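Long-range contacts in Tetur07g02040 (Tetranychus urticae, PDB 6BDJ), which probably cleaves catechol-type aromatic rings in the intradiol manner, using ferric iron to incorporate both atoms of molecular oxygen: residues A[142-147]-A[193-198]; A[159-164]-A[230-235]; A[84-89]-A[120-125]; A[66-71]-A[130-135]. All blocks are in the same frame, centred on the assembly; numbering follows the deposited sequence.

Interaction 1: residues A[142-147]-A[193-198]; sequences PGRTPH and DGEFTY. With FE (Fe (III) ion), chain C.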
loop_
_atom_site.group_PDB
_atom_site.type_symbol
_atom_site.label_atom_id
_atom_site.label_comp_id
_atom_site.label_asym_id
_atom_site.label_seq_id
_atom_site.Cartn_x
_atom_site.Cartn_y
_atom_site.Cartn_z
ATOM N N PRO A 142 -8.998 11.852 -6.702
ATOM C CA PRO A 142 -8.943 12.540 -7.975
ATOM C C PRO A 142 -7.522 13.062 -8.099
ATOM O O PRO A 142 -6.951 13.580 -7.117
ATOM C CB PRO A 142 -9.944 13.702 -7.772
ATOM C CG PRO A 142 -9.957 13.953 -6.287
ATOM C CD PRO A 142 -9.278 12.826 -5.611
ATOM N N GLY A 143 -6.915 12.886 -9.258
ATOM C CA GLY A 143 -5.516 13.298 -9.428
ATOM C C GLY A 143 -4.524 12.239 -8.956
ATOM O O GLY A 143 -3.346 12.534 -8.763
ATOM N N ARG A 144 -5.017 11.016 -8.745
ATOM C CA ARG A 144 -4.189 9.878 -8.381
ATOM C C ARG A 144 -4.753 8.596 -8.972
ATOM O O ARG A 144 -5.961 8.389 -9.066
ATOM C CB ARG A 144 -4.107 9.701 -6.858
ATOM C CG ARG A 144 -3.278 10.744 -6.122
ATOM C CD ARG A 144 -1.812 10.799 -6.572
ATOM N NE ARG A 144 -1.219 9.495 -6.885
ATOM C CZ ARG A 144 -0.518 8.735 -6.038
ATOM N NH1 ARG A 144 -0.016 7.587 -6.463
ATOM N NH2 ARG A 144 -0.311 9.122 -4.777
ATOM N N THR A 145 -3.840 7.714 -9.338
ATOM C CA THR A 145 -4.182 6.398 -9.824
ATOM C C THR A 145 -4.350 5.479 -8.591
ATOM O O THR A 145 -3.804 5.777 -7.510
ATOM C CB THR A 145 -3.093 5.913 -10.800
ATOM O OG1 THR A 145 -3.401 4.598 -11.293
ATOM C CG2 THR A 145 -1.679 5.969 -10.170
ATOM N N PRO A 146 -5.101 4.367 -8.734
ATOM C CA PRO A 146 -5.344 3.536 -7.538
ATOM C C PRO A 146 -4.053 2.919 -7.028
ATOM O O PRO A 146 -3.215 2.500 -7.810
ATOM C CB PRO A 146 -6.298 2.441 -8.042
ATOM C CG PRO A 146 -6.923 2.996 -9.266
ATOM C CD PRO A 146 -5.901 3.911 -9.879
ATOM N N HIS A 147 -3.902 2.872 -5.721
ATOM C CA HIS A 147 -2.715 2.317 -5.111
ATOM C C HIS A 147 -2.918 2.001 -3.664
ATOM O O HIS A 147 -3.872 2.482 -3.042
ATOM C CB HIS A 147 -1.602 3.338 -5.169
ATOM C CG HIS A 147 -1.948 4.618 -4.495
ATOM N ND1 HIS A 147 -2.695 5.597 -5.108
ATOM C CD2 HIS A 147 -1.681 5.070 -3.250
ATOM C CE1 HIS A 147 -2.831 6.626 -4.290
ATOM N NE2 HIS A 147 -2.278 6.309 -3.131
ATOM N N ASP A 193 -0.054 9.897 -13.699
ATOM C CA ASP A 193 0.286 10.058 -12.302
ATOM C C ASP A 193 1.737 10.468 -12.086
ATOM O O ASP A 193 2.670 9.769 -12.533
ATOM C CB ASP A 193 0.010 8.759 -11.554
ATOM C CG ASP A 193 0.095 8.929 -10.046
ATOM O OD1 ASP A 193 -0.836 9.516 -9.451
ATOM O OD2 ASP A 193 1.091 8.461 -9.471
ATOM N N GLY A 194 1.923 11.587 -11.369
ATOM C CA GLY A 194 3.251 12.125 -11.090
ATOM C C GLY A 194 4.118 11.094 -10.383
ATOM O O GLY A 194 5.239 10.800 -10.830
ATOM N N GLU A 195 3.562 10.508 -9.320
ATOM C CA GLU A 195 4.278 9.553 -8.495
ATOM C C GLU A 195 4.674 8.290 -9.277
ATOM O O GLU A 195 5.816 7.861 -9.190
ATOM C CB GLU A 195 3.478 9.183 -7.228
ATOM C CG GLU A 195 3.031 10.386 -6.294
ATOM C CD GLU A 195 3.993 10.670 -5.030
ATOM O OE1 GLU A 195 3.452 11.024 -3.928
ATOM O OE2 GLU A 195 5.265 10.520 -5.123
ATOM N N PHE A 196 3.744 7.703 -10.031
ATOM C CA PHE A 196 4.006 6.474 -10.785
ATOM C C PHE A 196 5.147 6.734 -11.782
ATOM O O PHE A 196 6.092 5.947 -11.894
ATOM C CB PHE A 196 2.742 6.060 -11.561
ATOM C CG PHE A 196 2.887 4.783 -12.363
ATOM C CD1 PHE A 196 3.394 4.806 -13.654
ATOM C CD2 PHE A 196 2.526 3.546 -11.817
ATOM C CE1 PHE A 196 3.548 3.622 -14.376
ATOM C CE2 PHE A 196 2.650 2.371 -12.533
ATOM C CZ PHE A 196 3.175 2.407 -13.821
ATOM N N THR A 197 5.039 7.854 -12.492
ATOM C CA THR A 197 6.015 8.240 -13.494
ATOM C C THR A 197 7.375 8.538 -12.875
ATOM O O THR A 197 8.394 7.928 -13.251
ATOM C CB THR A 197 5.498 9.476 -14.264
ATOM O OG1 THR A 197 4.337 9.111 -15.012
ATOM C CG2 THR A 197 6.558 10.027 -15.223
ATOM N N TYR A 198 7.397 9.472 -11.926
ATOM C CA TYR A 198 8.673 9.909 -11.364
ATOM C C TYR A 198 9.399 8.814 -10.601
ATOM O O TYR A 198 10.612 8.719 -10.705
ATOM C CB TYR A 198 8.547 11.183 -10.523
ATOM C CG TYR A 198 7.964 12.385 -11.266
ATOM C CD1 TYR A 198 8.465 12.824 -12.503
ATOM C CD2 TYR A 198 6.932 13.124 -10.689
ATOM C CE1 TYR A 198 7.926 13.937 -13.145
ATOM C CE2 TYR A 198 6.379 14.234 -11.322
ATOM C CZ TYR A 198 6.872 14.638 -12.539
ATOM O OH TYR A 198 6.311 15.739 -13.110
HETATM FE FE FE C . -2.680 7.741 -1.164
HETATM O O HOH W 1 -1.979 9.435 -0.007
#
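Arg144 and Asp193 are the points of closest backbone approach, with 6.0 Å between Arg144 CA and Asp193 CA, where an irregular loop passes the start of the short helix 194-198. Asp193 is the N-cap of that helix: through its anti lone pair, Asp193 OD2 accepts from Phe196 N at 2.8 Å. Asp193 OD1 uses its syn lone pair to take the N-H of Arg144 NE at 2.6 Å, a short but bent salt bridge (139°), and Arg144 NH1 adds a weak bond to Asp193 OD2. Bends at chi2 and chi3 (the latter -37°) fold the arginine so that its guanidinium is sandwiched, Glu195 CG lying 3.8 Å above the centre of one face and His147 CE1 3.4 Å above the rim of the opposite one. Alongside the salt bridge, Thr145 CG2 packs 3.5 Å from Asp193 CG, while Thr145 OG1 hydrogen-bonds to Asn190. With an alanine in place of Asp193, Arg144 is likely to lose its salt-bridge partner and Phe196 N its capping acceptor. His147, an iron ligand with Tyr96 and His149, donates from ND1 to Thr145 O in the ring plane at 2.7 Å (168°), aiming His147 NE2 at the ferric iron.

Interaction 2: residues A[159-164]-A[230-235]; sequences AHIGQI and HRSNLM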
loop_
_atom_site.group_PDB
_atom_site.type_symbol
_atom_site.label_atom_id
_atom_site.label_comp_id
_atom_site.label_asym_id
_atom_site.label_seq_id
_atom_site.Cartn_x
_atom_site.Cartn_y
_atom_site.Cartn_z
ATOM N N ALA A 159 13.035 1.837 6.811
ATOM C CA ALA A 159 13.905 1.294 5.799
ATOM C C ALA A 159 13.450 1.568 4.372
ATOM O O ALA A 159 14.287 1.674 3.462
ATOM C CB ALA A 159 14.082 -0.193 6.038
ATOM N N HIS A 160 12.134 1.662 4.170
ATOM C CA HIS A 160 11.570 1.725 2.827
ATOM C C HIS A 160 10.124 2.149 2.857
ATOM O O HIS A 160 9.348 1.640 3.654
ATOM C CB HIS A 160 11.691 0.359 2.133
ATOM C CG HIS A 160 11.514 0.415 0.647
ATOM N ND1 HIS A 160 12.570 0.322 -0.231
ATOM C CD2 HIS A 160 10.402 0.551 -0.115
ATOM C CE1 HIS A 160 12.117 0.397 -1.473
ATOM N NE2 HIS A 160 10.803 0.524 -1.430
ATOM N N ILE A 161 9.766 3.080 1.992
ATOM C CA ILE A 161 8.412 3.574 1.833
ATOM C C ILE A 161 8.094 3.477 0.354
ATOM O O ILE A 161 8.904 3.864 -0.508
ATOM C CB ILE A 161 8.277 5.048 2.254
ATOM C CG1 ILE A 161 8.525 5.205 3.746
ATOM C CG2 ILE A 161 6.888 5.602 1.873
ATOM C CD1 ILE A 161 8.692 6.646 4.202
ATOM N N GLY A 162 6.914 2.992 0.041
ATOM C CA GLY A 162 6.522 2.859 -1.349
ATOM C C GLY A 162 5.038 2.821 -1.556
ATOM O O GLY A 162 4.243 3.181 -0.662
ATOM N N GLN A 163 4.697 2.464 -2.788
ATOM C CA GLN A 163 3.332 2.368 -3.241
ATOM C C GLN A 163 3.202 1.172 -4.148
ATOM O O GLN A 163 4.077 0.903 -4.952
ATOM C CB GLN A 163 2.919 3.639 -3.964
ATOM C CG GLN A 163 2.756 4.810 -3.009
ATOM C CD GLN A 163 2.235 6.080 -3.659
ATOM O OE1 GLN A 163 1.561 6.035 -4.699
ATOM N NE2 GLN A 163 2.534 7.218 -3.040
ATOM N N ILE A 164 2.086 0.473 -3.991
ATOM C CA ILE A 164 1.736 -0.699 -4.766
ATOM C C ILE A 164 0.746 -0.253 -5.837
ATOM O O ILE A 164 -0.267 0.378 -5.538
ATOM C CB ILE A 164 1.089 -1.759 -3.866
ATOM C CG1 ILE A 164 2.018 -2.102 -2.699
ATOM C CG2 ILE A 164 0.746 -3.003 -4.669
ATOM C CD1 ILE A 164 1.397 -2.925 -1.596
ATOM N N HIS A 230 19.179 1.221 5.102
ATOM C CA HIS A 230 18.765 2.487 4.499
ATOM C C HIS A 230 17.838 3.191 5.454
ATOM O O HIS A 230 16.970 2.561 6.021
ATOM C CB HIS A 230 18.072 2.284 3.153
ATOM C CG HIS A 230 17.796 3.575 2.422
ATOM N ND1 HIS A 230 18.801 4.426 2.018
ATOM C CD2 HIS A 230 16.633 4.157 2.039
ATOM C CE1 HIS A 230 18.273 5.477 1.420
ATOM N NE2 HIS A 230 16.958 5.339 1.418
ATOM N N ARG A 231 18.073 4.476 5.681
ATOM C CA ARG A 231 17.076 5.333 6.307
ATOM C C ARG A 231 16.392 6.090 5.184
ATOM O O ARG A 231 17.036 6.902 4.498
ATOM C CB ARG A 231 17.718 6.315 7.270
ATOM C CG ARG A 231 18.264 5.704 8.554
ATOM C CD ARG A 231 18.584 6.778 9.591
ATOM N NE ARG A 231 19.313 7.917 9.001
ATOM C CZ ARG A 231 20.611 8.197 9.130
ATOM N NH1 ARG A 231 21.103 9.269 8.500
ATOM N NH2 ARG A 231 21.422 7.446 9.876
ATOM N N SER A 232 15.103 5.812 4.978
ATOM C CA SER A 232 14.303 6.514 3.969
ATOM C C SER A 232 14.179 7.987 4.370
ATOM O O SER A 232 14.245 8.314 5.543
ATOM C CB SER A 232 12.910 5.874 3.842
ATOM O OG SER A 232 12.153 6.477 2.793
ATOM N N ASN A 233 14.036 8.871 3.398
ATOM C CA ASN A 233 13.729 10.286 3.667
ATOM C C ASN A 233 12.390 10.653 3.015
ATOM O O ASN A 233 12.097 11.836 2.781
ATOM C CB ASN A 233 14.883 11.229 3.217
ATOM C CG ASN A 233 15.097 11.251 1.707
ATOM O OD1 ASN A 233 14.563 10.425 0.958
ATOM N ND2 ASN A 233 15.902 12.198 1.256
ATOM N N LEU A 234 11.569 9.642 2.742
ATOM C CA LEU A 234 10.333 9.849 1.981
ATOM C C LEU A 234 9.086 9.987 2.839
ATOM O O LEU A 234 7.964 10.070 2.313
ATOM C CB LEU A 234 10.180 8.752 0.925
ATOM C CG LEU A 234 11.198 8.994 -0.203
ATOM C CD1 LEU A 234 11.332 7.776 -1.086
ATOM C CD2 LEU A 234 10.811 10.165 -1.093
ATOM N N MET A 235 9.288 10.053 4.159
ATOM C CA MET A 235 8.214 10.290 5.100
ATOM C C MET A 235 7.716 11.720 4.870
ATOM O O MET A 235 8.484 12.569 4.437
ATOM C CB MET A 235 8.614 10.025 6.570
ATOM C CG MET A 235 9.949 10.585 7.054
ATOM S SD MET A 235 11.479 9.647 6.740
ATOM C CE MET A 235 10.975 8.006 6.253
#
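Ile161 CD1 is the atom on which segment 230-235 closes over strand 157-166. It meets Met235 CE at 3.4 Å, closer than two methyls normally sit, the side chains set roughly perpendicular. The same methyl packs 4.2 Å from Leu234 CB and 3.7 Å from Ser232 OG. Met235 starts with CG between its backbone N and carbonyl carbon (chi1 46°), and further bends at chi2 and chi3 curl its CE back to the isoleucine. At the other end of the contact, Ala159 CA points its hydrogen almost straight at His230 O, 3.3 Å away (171°), and His230 CD2 presents the ring edge to Ala159 O at 3.7 Å. No conventional hydrogen bond crosses between the segments. Segment 230-235 is shaped by an ST turn, in which Ser232 OG accepts from Leu234 N at 3.2 Å; the strand, by a classic beta bulge, where Ala159 and His160 both face Ile152. Losing the hydroxyl to an alanine at Ser232 is likely to free the turn, depriving Leu234 N of its acceptor and the segment of its bond to Glu39. Beyond this layer, Glu39 OE1 is shared by Ser232 OG and Ile161 N, linking segment and strand through one carboxylate oxygen.

Interaction 3: residues A[84-89]-A[120-125]; sequences KVYIWQ and RGTQVT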
loop_
_atom_site.group_PDB
_atom_site.type_symbol
_atom_site.label_atom_id
_atom_site.label_comp_id
_atom_site.label_asym_id
_atom_site.label_seq_id
_atom_site.Cartn_x
_atom_site.Cartn_y
_atom_site.Cartn_z
ATOM N N LYS A 84 8.613 -4.808 10.411
ATOM C CA LYS A 84 7.230 -4.355 10.514
ATOM C C LYS A 84 6.819 -3.762 9.180
ATOM O O LYS A 84 7.453 -2.819 8.705
ATOM C CB LYS A 84 7.058 -3.305 11.617
ATOM C CG LYS A 84 6.755 -3.914 12.982
ATOM C CD LYS A 84 7.099 -2.964 14.126
ATOM C CE LYS A 84 6.178 -1.758 14.151
ATOM N NZ LYS A 84 6.195 -1.105 15.487
ATOM N N VAL A 85 5.770 -4.319 8.574
ATOM C CA VAL A 85 5.211 -3.759 7.333
ATOM C C VAL A 85 3.880 -3.110 7.641
ATOM O O VAL A 85 2.979 -3.779 8.139
ATOM C CB VAL A 85 4.942 -4.844 6.302
ATOM C CG1 VAL A 85 4.389 -4.232 5.015
ATOM C CG2 VAL A 85 6.211 -5.647 6.042
ATOM N N TYR A 86 3.781 -1.823 7.338
ATOM C CA TYR A 86 2.538 -1.111 7.383
ATOM C C TYR A 86 1.945 -0.942 6.001
ATOM O O TYR A 86 2.648 -0.589 5.071
ATOM C CB TYR A 86 2.757 0.294 7.908
ATOM C CG TYR A 86 3.333 0.430 9.288
ATOM C CD1 TYR A 86 4.688 0.181 9.516
ATOM C CD2 TYR A 86 2.550 0.848 10.374
ATOM C CE1 TYR A 86 5.250 0.336 10.767
ATOM C CE2 TYR A 86 3.110 0.998 11.646
ATOM C CZ TYR A 86 4.471 0.748 11.823
ATOM O OH TYR A 86 5.095 0.914 13.039
ATOM N N ILE A 87 0.646 -1.145 5.853
ATOM C CA ILE A 87 -0.063 -0.658 4.675
ATOM C C ILE A 87 -1.202 0.247 5.065
ATOM O O ILE A 87 -1.718 0.190 6.180
ATOM C CB ILE A 87 -0.549 -1.788 3.754
ATOM C CG1 ILE A 87 -1.556 -2.708 4.452
ATOM C CG2 ILE A 87 0.644 -2.645 3.326
ATOM C CD1 ILE A 87 -2.212 -3.657 3.461
ATOM N N TRP A 88 -1.543 1.130 4.139
ATOM C CA TRP A 88 -2.725 1.946 4.252
ATOM C C TRP A 88 -3.192 2.332 2.876
ATOM O O TRP A 88 -2.402 2.443 1.917
ATOM C CB TRP A 88 -2.527 3.181 5.156
ATOM C CG TRP A 88 -1.554 4.273 4.630
ATOM C CD1 TRP A 88 -1.867 5.553 4.205
ATOM C CD2 TRP A 88 -0.135 4.184 4.573
ATOM N NE1 TRP A 88 -0.727 6.244 3.881
ATOM C CE2 TRP A 88 0.351 5.429 4.078
ATOM C CE3 TRP A 88 0.778 3.172 4.859
ATOM C CZ2 TRP A 88 1.717 5.679 3.881
ATOM C CZ3 TRP A 88 2.139 3.429 4.671
ATOM C CH2 TRP A 88 2.589 4.669 4.189
ATOM N N GLN A 89 -4.506 2.486 2.768
ATOM C CA GLN A 89 -5.134 2.680 1.471
ATOM C C GLN A 89 -6.501 3.348 1.663
ATOM O O GLN A 89 -7.103 3.271 2.727
ATOM C CB GLN A 89 -5.298 1.337 0.778
ATOM C CG GLN A 89 -6.329 0.441 1.442
ATOM C CD GLN A 89 -6.476 -0.917 0.793
ATOM O OE1 GLN A 89 -5.630 -1.786 0.947
ATOM N NE2 GLN A 89 -7.585 -1.121 0.109
ATOM N N ARG A 120 -6.066 0.072 7.429
ATOM C CA ARG A 120 -4.731 0.265 7.888
ATOM C C ARG A 120 -4.338 -0.948 8.643
ATOM O O ARG A 120 -5.137 -1.482 9.438
ATOM C CB ARG A 120 -4.672 1.475 8.806
ATOM C CG ARG A 120 -5.028 2.778 8.100
ATOM C CD ARG A 120 -4.984 3.930 9.087
ATOM N NE ARG A 120 -5.318 5.124 8.318
ATOM C CZ ARG A 120 -4.439 5.907 7.697
ATOM N NH1 ARG A 120 -3.133 5.669 7.737
ATOM N NH2 ARG A 120 -4.879 6.950 7.008
ATOM N N GLY A 121 -3.118 -1.426 8.435
ATOM C CA GLY A 121 -2.617 -2.458 9.347
ATOM C C GLY A 121 -1.132 -2.645 9.261
ATOM O O GLY A 121 -0.505 -2.150 8.319
ATOM N N THR A 122 -0.617 -3.405 10.223
ATOM C CA THR A 122 0.775 -3.757 10.335
ATOM C C THR A 122 0.893 -5.250 10.453
ATOM O O THR A 122 0.093 -5.867 11.154
ATOM C CB THR A 122 1.387 -3.138 11.592
ATOM O OG1 THR A 122 1.090 -1.739 11.623
ATOM C CG2 THR A 122 2.902 -3.325 11.600
ATOM N N GLN A 123 1.877 -5.845 9.778
ATOM C CA GLN A 123 2.251 -7.247 10.030
ATOM C C GLN A 123 3.787 -7.392 10.068
ATOM O O GLN A 123 4.515 -6.660 9.391
ATOM C CB GLN A 123 1.664 -8.162 8.961
ATOM C CG GLN A 123 0.143 -8.298 9.003
ATOM C CD GLN A 123 -0.298 -9.226 10.122
ATOM O OE1 GLN A 123 -0.539 -8.803 11.252
ATOM N NE2 GLN A 123 -0.334 -10.495 9.829
ATOM N N VAL A 124 4.260 -8.336 10.852
ATOM C CA VAL A 124 5.673 -8.553 11.081
ATOM C C VAL A 124 6.024 -9.716 10.183
ATOM O O VAL A 124 5.297 -10.734 10.202
ATOM C CB VAL A 124 5.926 -8.917 12.559
ATOM C CG1 VAL A 124 7.412 -9.244 12.819
ATOM C CG2 VAL A 124 5.450 -7.788 13.470
ATOM N N THR A 125 7.098 -9.566 9.392
ATOM C CA THR A 125 7.562 -10.636 8.497
ATOM C C THR A 125 7.962 -11.882 9.291
ATOM O O THR A 125 8.522 -11.770 10.389
ATOM C CB THR A 125 8.777 -10.211 7.629
ATOM O OG1 THR A 125 9.842 -9.725 8.471
ATOM C CG2 THR A 125 8.363 -9.130 6.612
#
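A chi1 of -51° turns Thr122 CG2 away from the backbone N, alongside its own carbonyl carbon, and brings the methyl over the ring of Tyr86, whose CG, opposite its carbonyl carbon, runs beside it. Thr122 CG2 is 4.2 Å from the centroid of the Tyr86 ring and only 3° off its normal, a well-centred CH-pi contact. The hydroxyl hangs over the same face, displaced toward the CD2-CE2 side, with Thr122 OG1 3.2 Å from Tyr86 CD2. Farther along, Arg120, extended as far as NE, crosses Trp88 obliquely, its guanidinium turned nearly parallel to the indole, and Arg120 NH1 reaches Trp88 CB at 3.6 Å.

These pairs ride on an antiparallel beta pairing in which strand 120-124 is an edge strand of the sheet, the axes running at 158°. Val85 and Gln123 form one hydrogen-bonded pair, Val85 N to Gln123 O at 2.8 Å and Gln123 N to Val85 O at 2.9 Å. Ile87 and Gly121 form the next, Ile87 N donating to Gly121 O at 2.9 Å and Gly121 N to Ile87 O at 3.1 Å. Between them, Thr122 CA lies 3.1 Å from Val85 O as a C-H donor. The face carrying Val85 and Ile87 packs on Val131 and Phe133, consistent with the beta-sandwich core of intradiol dioxygenases. Backbone bonds thus set the register, while the carbonyls of Tyr45 and Ser97, accepting from Arg120 NH1 and NH2, probably keep the buried guanidinium fixed beside Trp88, whose indole stacks on the iron ligand His149.

Interaction 4: residues A[66-71]-A[130-135]; sequences NVTLNL and TVTFET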
loop_
_atom_site.group_PDB
_atom_site.type_symbol
_atom_site.label_atom_id
_atom_site.label_comp_id
_atom_site.label_asym_id
_atom_site.label_seq_id
_atom_site.Cartn_x
_atom_site.Cartn_y
_atom_site.Cartn_z
ATOM N N ASN A 66 -6.412 -10.247 -1.090
ATOM C CA ASN A 66 -5.316 -10.659 -0.217
ATOM C C ASN A 66 -3.982 -10.210 -0.796
ATOM O O ASN A 66 -3.605 -10.604 -1.905
ATOM C CB ASN A 66 -5.299 -12.175 -0.054
ATOM C CG ASN A 66 -6.488 -12.697 0.734
ATOM O OD1 ASN A 66 -7.116 -11.982 1.509
ATOM N ND2 ASN A 66 -6.804 -13.965 0.530
ATOM N N VAL A 67 -3.259 -9.412 -0.025
ATOM C CA VAL A 67 -1.989 -8.847 -0.436
ATOM C C VAL A 67 -0.874 -9.585 0.299
ATOM O O VAL A 67 -0.784 -9.497 1.516
ATOM C CB VAL A 67 -1.950 -7.342 -0.093
ATOM C CG1 VAL A 67 -0.549 -6.756 -0.286
ATOM C CG2 VAL A 67 -2.950 -6.566 -0.942
ATOM N N THR A 68 -0.038 -10.314 -0.443
ATOM C CA THR A 68 1.115 -10.998 0.129
ATOM C C THR A 68 2.350 -10.271 -0.371
ATOM O O THR A 68 2.520 -10.085 -1.579
ATOM C CB THR A 68 1.155 -12.479 -0.289
ATOM O OG1 THR A 68 -0.016 -13.142 0.207
ATOM C CG2 THR A 68 2.396 -13.200 0.249
ATOM N N LEU A 69 3.180 -9.816 0.567
ATOM C CA LEU A 69 4.453 -9.178 0.258
ATOM C C LEU A 69 5.579 -10.056 0.749
ATOM O O LEU A 69 5.551 -10.486 1.901
ATOM C CB LEU A 69 4.575 -7.833 0.957
ATOM C CG LEU A 69 3.475 -6.801 0.727
ATOM C CD1 LEU A 69 3.977 -5.435 1.156
ATOM C CD2 LEU A 69 3.047 -6.722 -0.722
ATOM N N ASN A 70 6.566 -10.304 -0.113
ATOM C CA ASN A 70 7.738 -11.111 0.230
ATOM C C ASN A 70 8.956 -10.186 0.219
ATOM O O ASN A 70 9.262 -9.581 -0.806
ATOM C CB ASN A 70 7.888 -12.267 -0.761
ATOM C CG ASN A 70 6.672 -13.197 -0.764
ATOM O OD1 ASN A 70 6.316 -13.802 0.262
ATOM N ND2 ASN A 70 6.023 -13.311 -1.922
ATOM N N LEU A 71 9.577 -9.994 1.391
ATOM C CA LEU A 71 10.708 -9.079 1.550
ATOM C C LEU A 71 12.009 -9.870 1.539
ATOM O O LEU A 71 12.139 -10.866 2.271
ATOM C CB LEU A 71 10.652 -8.293 2.868
ATOM C CG LEU A 71 9.478 -7.344 3.197
ATOM C CD1 LEU A 71 9.873 -6.403 4.327
ATOM C CD2 LEU A 71 8.980 -6.528 2.009
ATOM N N THR A 130 7.771 -12.948 4.707
ATOM C CA THR A 130 6.414 -12.808 4.169
ATOM C C THR A 130 5.445 -12.213 5.201
ATOM O O THR A 130 5.509 -12.562 6.396
ATOM C CB THR A 130 5.906 -14.194 3.715
ATOM O OG1 THR A 130 6.781 -14.715 2.694
ATOM C CG2 THR A 130 4.470 -14.131 3.183
ATOM N N VAL A 131 4.578 -11.305 4.725
ATOM C CA VAL A 131 3.326 -10.893 5.414
ATOM C C VAL A 131 2.153 -11.011 4.447
ATOM O O VAL A 131 2.340 -10.917 3.241
ATOM C CB VAL A 131 3.348 -9.448 5.930
ATOM C CG1 VAL A 131 4.386 -9.288 7.023
ATOM C CG2 VAL A 131 3.600 -8.454 4.799
ATOM N N THR A 132 0.954 -11.202 4.984
ATOM C CA THR A 132 -0.258 -11.238 4.187
ATOM C C THR A 132 -1.305 -10.391 4.867
ATOM O O THR A 132 -1.507 -10.481 6.087
ATOM C CB THR A 132 -0.760 -12.677 3.980
ATOM O OG1 THR A 132 0.240 -13.407 3.257
ATOM C CG2 THR A 132 -2.066 -12.704 3.173
ATOM N N PHE A 133 -1.958 -9.546 4.071
ATOM C CA PHE A 133 -3.049 -8.729 4.550
ATOM C C PHE A 133 -4.331 -9.115 3.813
ATOM O O PHE A 133 -4.303 -9.396 2.624
ATOM C CB PHE A 133 -2.764 -7.263 4.270
ATOM C CG PHE A 133 -1.636 -6.693 5.057
ATOM C CD1 PHE A 133 -1.859 -6.171 6.303
ATOM C CD2 PHE A 133 -0.366 -6.609 4.514
ATOM C CE1 PHE A 133 -0.828 -5.611 7.027
ATOM C CE2 PHE A 133 0.682 -6.054 5.230
ATOM C CZ PHE A 133 0.452 -5.562 6.492
ATOM N N GLU A 134 -5.449 -9.090 4.526
ATOM C CA GLU A 134 -6.778 -9.274 3.930
ATOM C C GLU A 134 -7.377 -7.897 3.840
ATOM O O GLU A 134 -7.680 -7.286 4.861
ATOM C CB GLU A 134 -7.654 -10.182 4.791
ATOM C CG GLU A 134 -7.041 -11.561 4.996
ATOM C CD GLU A 134 -7.947 -12.522 5.750
ATOM O OE1 GLU A 134 -8.855 -12.076 6.477
ATOM O OE2 GLU A 134 -7.775 -13.739 5.568
ATOM N N THR A 135 -7.491 -7.392 2.619
ATOM C CA THR A 135 -7.906 -6.032 2.395
ATOM C C THR A 135 -8.922 -5.993 1.289
ATOM O O THR A 135 -9.570 -6.997 0.998
ATOM C CB THR A 135 -6.694 -5.113 2.150
ATOM O OG1 THR A 135 -7.125 -3.757 2.071
ATOM C CG2 THR A 135 -5.902 -5.487 0.916
#
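Asn70 and Thr130 open this antiparallel pairing with a short side-chain bond: Thr130 OG1 donates to Asn70 OD1 at 2.6 Å, in the plane of the amide carbonyl. In the next non-hydrogen-bonded pair Thr68 OG1 and Thr132 OG1 bond at 3.1 Å, and either may be the donor. Thr68, Thr130 and Thr132 share a face through the alternation of the strands; their common chi1 near -60° turns each OG1 opposite its carbonyl carbon, and two of their methyls touch, Thr68 CG2 lying 3.7 Å from Thr130 CG2. Beyond the two segments, Asn70 ND2 bonds to Asn223, Asn66 ND2 to Glu219, Asn66 OD1 to Arg64, Glu134 OE1 to Asn55 and Thr135 OG1 to Gln89 OE1.

Two pairs exchange main-chain bonds: Val67 N to Phe133 O and Phe133 N to Val67 O, both 2.8 Å, then Leu69 N to Val131 O at 3.0 Å and Val131 N to Leu69 O at 3.1 Å. Asn66, Thr68 and Asn70 turn their backbones to strand 218-226 instead. The side chains of Val67, Leu69, Val131 and Phe133 occupy the other face, where Leu69 CB meets Val131 CG2 at 4.0 Å. The chemistry of this edge-strand pairing divides by face: hydrophobic packing toward strands 84-88 and 120-124, and on the reverse a polar row in which two pairs bond each other while Asn66 and Glu134, side by side, turn to neighbouring residues.

Interactions 3 and 4 are matching antiparallel pairings at the two outermost strands of one sheet, and their apolar faces meet: Ile87 CD1 packs 3.5 Å from Phe133 CG. A polar link, probably a hydrogen bond of 2.7 Å, also joins Gln89 OE1 to Thr135 OG1. Interaction 3 is the more buried, and along the chain it is nested inside interaction 4. Interactions 1 and 2 are only partly buried and join irregular segments to a helix start or a strand. Their chemistry differs accordingly: charge and metal ligation in the first, methyl packing in the second. The two touch where Arg144 NH1 meets Gln163 OE1. Interaction 2 reaches interaction 4 through Ile164 and Leu69.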